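Long-range contact in pseudouridine synthase (Pyrococcus abyssi, PDB 2AUS), which probably isomerises uridine to pseudouridine in RNA, as a Cbf5 enzyme of the TruB family: residues A[101-109]-A[203-211]. Sequence-based numbering, arbitrary orientation.
Sequences QALLPAGKE and TRSGPFKED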
ATOM      1  N   GLN A 101      16.376  20.186 -13.589  1.00 45.74           N
ATOM      2  CA  GLN A 101      15.928  21.477 -14.103  1.00 48.28           C
ATOM      3  C   GLN A 101      16.039  21.449 -15.633  1.00 47.03           C
ATOM      4  O   GLN A 101      15.302  22.131 -16.340  1.00 45.79           O
ATOM      5  CB  GLN A 101      16.812  22.610 -13.555  1.00 50.91           C
ATOM      6  CG  GLN A 101      16.394  24.012 -14.011  1.00 56.48           C
ATOM      7  CD  GLN A 101      17.518  25.041 -13.894  1.00 59.09           C
ATOM      8  OE1 GLN A 101      18.266  25.054 -12.915  1.00 61.02           O
ATOM      9  NE2 GLN A 101      17.625  25.921 -14.888  1.00 57.95           N
ATOM     10  N   ALA A 102      16.972  20.652 -16.139  1.00 46.22           N
ATOM     11  CA  ALA A 102      17.170  20.553 -17.581  1.00 47.58           C
ATOM     12  C   ALA A 102      16.002  19.836 -18.244  1.00 46.76           C
ATOM     13  O   ALA A 102      15.879  19.838 -19.467  1.00 47.16           O
ATOM     14  CB  ALA A 102      18.474  19.813 -17.884  1.00 45.99           C
ATOM     15  N   LEU A 103      15.140  19.239 -17.429  1.00 46.51           N
ATOM     16  CA  LEU A 103      13.987  18.500 -17.931  1.00 48.08           C
ATOM     17  C   LEU A 103      12.685  19.281 -17.950  1.00 49.01           C
ATOM     18  O   LEU A 103      11.695  18.808 -18.498  1.00 48.80           O
ATOM     19  CB  LEU A 103      13.790  17.227 -17.104  1.00 48.39           C
ATOM     20  CG  LEU A 103      14.441  15.921 -17.564  1.00 48.84           C
ATOM     21  CD1 LEU A 103      15.692  16.176 -18.369  1.00 48.30           C
ATOM     22  CD2 LEU A 103      14.737  15.082 -16.339  1.00 48.94           C
ATOM     23  N   LEU A 104      12.678  20.466 -17.349  1.00 49.91           N
ATOM     24  CA  LEU A 104      11.467  21.281 -17.312  1.00 51.61           C
ATOM     25  C   LEU A 104      10.865  21.548 -18.686  1.00 50.75           C
ATOM     26  O   LEU A 104       9.651  21.510 -18.850  1.00 51.05           O
ATOM     27  CB  LEU A 104      11.739  22.613 -16.602  1.00 52.57           C
ATOM     28  CG  LEU A 104      11.786  22.531 -15.076  1.00 54.98           C
ATOM     29  CD1 LEU A 104      12.107  23.898 -14.482  1.00 56.95           C
ATOM     30  CD2 LEU A 104      10.444  22.033 -14.563  1.00 54.04           C
ATOM     31  N   PRO A 105      11.705  21.830 -19.691  1.00 50.15           N
ATOM     32  CA  PRO A 105      11.197  22.094 -21.038  1.00 50.26           C
ATOM     33  C   PRO A 105      11.142  20.843 -21.913  1.00 50.25           C
ATOM     34  O   PRO A 105      10.736  20.910 -23.073  1.00 51.20           O
ATOM     35  CB  PRO A 105      12.198  23.098 -21.575  1.00 51.34           C
ATOM     36  CG  PRO A 105      13.484  22.536 -21.036  1.00 51.42           C
ATOM     37  CD  PRO A 105      13.126  22.211 -19.591  1.00 49.61           C
ATOM     38  N   ALA A 106      11.560  19.706 -21.367  1.00 49.08           N
ATOM     39  CA  ALA A 106      11.565  18.462 -22.129  1.00 47.30           C
ATOM     40  C   ALA A 106      10.158  18.022 -22.519  1.00 46.62           C
ATOM     41  O   ALA A 106       9.197  18.232 -21.773  1.00 45.11           O
ATOM     42  CB  ALA A 106      12.251  17.364 -21.326  1.00 47.54           C
ATOM     43  N   GLY A 107      10.046  17.428 -23.703  1.00 44.72           N
ATOM     44  CA  GLY A 107       8.761  16.941 -24.166  1.00 44.42           C
ATOM     45  C   GLY A 107       8.435  15.637 -23.461  1.00 44.31           C
ATOM     46  O   GLY A 107       9.326  14.994 -22.909  1.00 44.87           O
ATOM     47  N   LYS A 108       7.169  15.237 -23.464  1.00 43.37           N
ATOM     48  CA  LYS A 108       6.796  13.995 -22.803  1.00 43.28           C
ATOM     49  C   LYS A 108       5.844  13.132 -23.603  1.00 43.83           C
ATOM     50  O   LYS A 108       5.059  13.624 -24.413  1.00 44.06           O
ATOM     51  CB  LYS A 108       6.204  14.302 -21.429  1.00 43.85           C
ATOM     52  CG  LYS A 108       7.253  14.852 -20.487  1.00 47.98           C
ATOM     53  CD  LYS A 108       6.663  15.552 -19.305  1.00 50.98           C
ATOM     54  CE  LYS A 108       7.771  16.157 -18.461  1.00 50.98           C
ATOM     55  NZ  LYS A 108       8.620  17.061 -19.269  1.00 51.54           N
ATOM     56  N   GLU A 109       5.937  11.831 -23.379  1.00 42.33           N
ATOM     57  CA  GLU A 109       5.069  10.888 -24.051  1.00 42.66           C
ATOM     58  C   GLU A 109       4.360  10.071 -22.989  1.00 42.16           C
ATOM     59  O   GLU A 109       4.948   9.698 -21.967  1.00 42.00           O
ATOM     60  CB  GLU A 109       5.867   9.953 -24.963  1.00 44.12           C
ATOM     61  CG  GLU A 109       4.983   9.043 -25.812  1.00 48.35           C
ATOM     62  CD  GLU A 109       5.772   7.980 -26.557  1.00 52.66           C
ATOM     63  OE1 GLU A 109       6.371   7.104 -25.890  1.00 54.78           O
ATOM     64  OE2 GLU A 109       5.804   8.032 -27.806  1.00 55.49           O
ATOM     65  N   THR A 203       5.648   7.314 -20.641  1.00 39.40           N
ATOM     66  CA  THR A 203       6.575   6.437 -21.330  1.00 40.73           C
ATOM     67  C   THR A 203       7.822   7.168 -21.770  1.00 41.26           C
ATOM     68  O   THR A 203       8.750   6.552 -22.282  1.00 42.86           O
ATOM     69  CB  THR A 203       5.921   5.805 -22.567  1.00 40.72           C
ATOM     70  OG1 THR A 203       5.473   6.840 -23.453  1.00 39.73           O
ATOM     71  CG2 THR A 203       4.742   4.933 -22.151  1.00 41.39           C
ATOM     72  N   ARG A 204       7.847   8.480 -21.565  1.00 42.11           N
ATOM     73  CA  ARG A 204       9.001   9.262 -21.966  1.00 42.63           C
ATOM     74  C   ARG A 204       9.019  10.666 -21.387  1.00 42.29           C
ATOM     75  O   ARG A 204       7.995  11.339 -21.305  1.00 39.84           O
ATOM     76  CB  ARG A 204       9.051   9.335 -23.495  1.00 46.68           C
ATOM     77  CG  ARG A 204      10.213  10.113 -24.072  1.00 53.38           C
ATOM     78  CD  ARG A 204      10.347   9.816 -25.558  1.00 58.36           C
ATOM     79  NE  ARG A 204      11.446  10.552 -26.176  1.00 64.06           N
ATOM     80  CZ  ARG A 204      12.714  10.484 -25.780  1.00 67.41           C
ATOM     81  NH1 ARG A 204      13.057   9.709 -24.755  1.00 68.29           N
ATOM     82  NH2 ARG A 204      13.645  11.191 -26.409  1.00 67.73           N
ATOM     83  N   SER A 205      10.201  11.094 -20.962  1.00 42.36           N
ATOM     84  CA  SER A 205      10.393  12.437 -20.436  1.00 43.34           C
ATOM     85  C   SER A 205      11.758  12.887 -20.911  1.00 41.92           C
ATOM     86  O   SER A 205      12.788  12.454 -20.380  1.00 42.60           O
ATOM     87  CB  SER A 205      10.352  12.465 -18.915  1.00 43.77           C
ATOM     88  OG  SER A 205      10.624  13.785 -18.474  1.00 48.24           O
ATOM     89  N   GLY A 206      11.764  13.744 -21.924  1.00 42.68           N
ATOM     90  CA  GLY A 206      13.022  14.217 -22.465  1.00 42.45           C
ATOM     91  C   GLY A 206      13.820  13.020 -22.944  1.00 43.04           C
ATOM     92  O   GLY A 206      13.307  12.195 -23.702  1.00 43.08           O
ATOM     93  N   PRO A 207      15.071  12.875 -22.499  1.00 42.25           N
ATOM     94  CA  PRO A 207      15.880  11.735 -22.939  1.00 41.85           C
ATOM     95  C   PRO A 207      15.601  10.412 -22.216  1.00 42.03           C
ATOM     96  O   PRO A 207      16.183   9.376 -22.557  1.00 42.23           O
ATOM     97  CB  PRO A 207      17.305  12.231 -22.728  1.00 41.90           C
ATOM     98  CG  PRO A 207      17.168  13.091 -21.496  1.00 43.48           C
ATOM     99  CD  PRO A 207      15.876  13.844 -21.732  1.00 41.38           C
ATOM    100  N   PHE A 208      14.720  10.436 -21.220  1.00 39.89           N
ATOM    101  CA  PHE A 208      14.404   9.211 -20.491  1.00 39.72           C
ATOM    102  C   PHE A 208      13.202   8.486 -21.076  1.00 40.38           C
ATOM    103  O   PHE A 208      12.117   9.048 -21.209  1.00 41.29           O
ATOM    104  CB  PHE A 208      14.170   9.518 -19.009  1.00 36.84           C
ATOM    105  CG  PHE A 208      15.354  10.150 -18.343  1.00 37.73           C
ATOM    106  CD1 PHE A 208      15.540  11.528 -18.382  1.00 35.82           C
ATOM    107  CD2 PHE A 208      16.318   9.359 -17.726  1.00 36.49           C
ATOM    108  CE1 PHE A 208      16.674  12.110 -17.817  1.00 39.18           C
ATOM    109  CE2 PHE A 208      17.456   9.926 -17.160  1.00 39.84           C
ATOM    110  CZ  PHE A 208      17.637  11.308 -17.204  1.00 38.62           C
ATOM    111  N   LYS A 209      13.406   7.222 -21.426  1.00 41.47           N
ATOM    112  CA  LYS A 209      12.345   6.424 -22.011  1.00 43.19           C
ATOM    113  C   LYS A 209      12.421   4.977 -21.544  1.00 43.68           C
ATOM    114  O   LYS A 209      13.356   4.585 -20.836  1.00 42.71           O
ATOM    115  CB  LYS A 209      12.438   6.480 -23.534  1.00 44.45           C
ATOM    116  CG  LYS A 209      13.729   5.913 -24.083  1.00 48.47           C
ATOM    117  CD  LYS A 209      13.743   5.892 -25.609  1.00 52.91           C
ATOM    118  CE  LYS A 209      13.729   7.295 -26.195  1.00 55.04           C
ATOM    119  NZ  LYS A 209      13.888   7.289 -27.685  1.00 60.44           N
ATOM    120  N   GLU A 210      11.427   4.190 -21.941  1.00 44.98           N
ATOM    121  CA  GLU A 210      11.366   2.780 -21.580  1.00 46.30           C
ATOM    122  C   GLU A 210      12.365   1.969 -22.386  1.00 46.30           C
ATOM    123  O   GLU A 210      12.043   1.429 -23.446  1.00 47.20           O
ATOM    124  CB  GLU A 210       9.959   2.231 -21.817  1.00 46.96           C
ATOM    125  CG  GLU A 210       8.924   2.739 -20.837  1.00 48.82           C
ATOM    126  CD  GLU A 210       7.593   2.045 -21.014  1.00 48.90           C
ATOM    127  OE1 GLU A 210       6.891   2.334 -22.006  1.00 52.37           O
ATOM    128  OE2 GLU A 210       7.250   1.200 -20.168  1.00 51.71           O
ATOM    129  N   ASP A 211      13.585   1.898 -21.878  1.00 46.53           N
ATOM    130  CA  ASP A 211      14.642   1.142 -22.525  1.00 47.27           C
ATOM    131  C   ASP A 211      15.380   0.375 -21.436  1.00 48.49           C
ATOM    132  O   ASP A 211      14.881   0.266 -20.314  1.00 46.68           O
ATOM    133  CB  ASP A 211      15.577   2.084 -23.280  1.00 46.75           C
ATOM    134  CG  ASP A 211      16.210   3.135 -22.382  1.00 47.54           C
ATOM    135  OD1 ASP A 211      16.767   4.107 -22.934  1.00 47.05           O
ATOM    136  OD2 ASP A 211      16.158   2.991 -21.139  1.00 45.51           O
TER
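With its CG trans to the backbone N (chi1 -174°) and the chain straight beyond, Glu-109 lays its carboxylate beside Thr-203, whose chi1 of 58° sets OG1 between its own N and carbonyl carbon, facing the acid. Thr-203 OG1 donates to Glu-109 OE1 over 2.6 Å, meeting that oxygen on its anti side and close to the carboxylate plane; the hydroxyl of Tyr-157 bonds to OE2, so both oxygens of the carboxylate are held. Thr-203 and Arg-204 together face Glu-109 as a classic beta bulge: Glu-109 O takes the N-H of Thr-203 at 2.8 Å and, more weakly, that of Arg-204. In return Glu-109 N reaches Arg-204 O at 3.0 Å, and the two CB atoms of Glu-109 and Arg-204 lie 3.6 Å apart on one face of the sheet. Lys-108 and Ser-205 form the next, non-hydrogen-bonded pair on the other face. Beyond it Gly-206 N donates almost straight to Gly-107 O (2.9 Å), while Ala-106 CB presses on Gly-206 CA at 3.4 Å. Leu-103 crosses Phe-208 at about a right angle, Leu-103 CD2 lying 3.8 Å from Phe-208 CE1, while Leu-103 CD1 touches Pro-207 CD; Pro-90 of strand 88-93 adjoins both Leu-103 and Phe-208. Thus strands 108-116 and 195-205 pair antiparallel, and a type II' turn with Gly-206 at positive phi folds the latter into the beta hairpin that ends in strand 208-209.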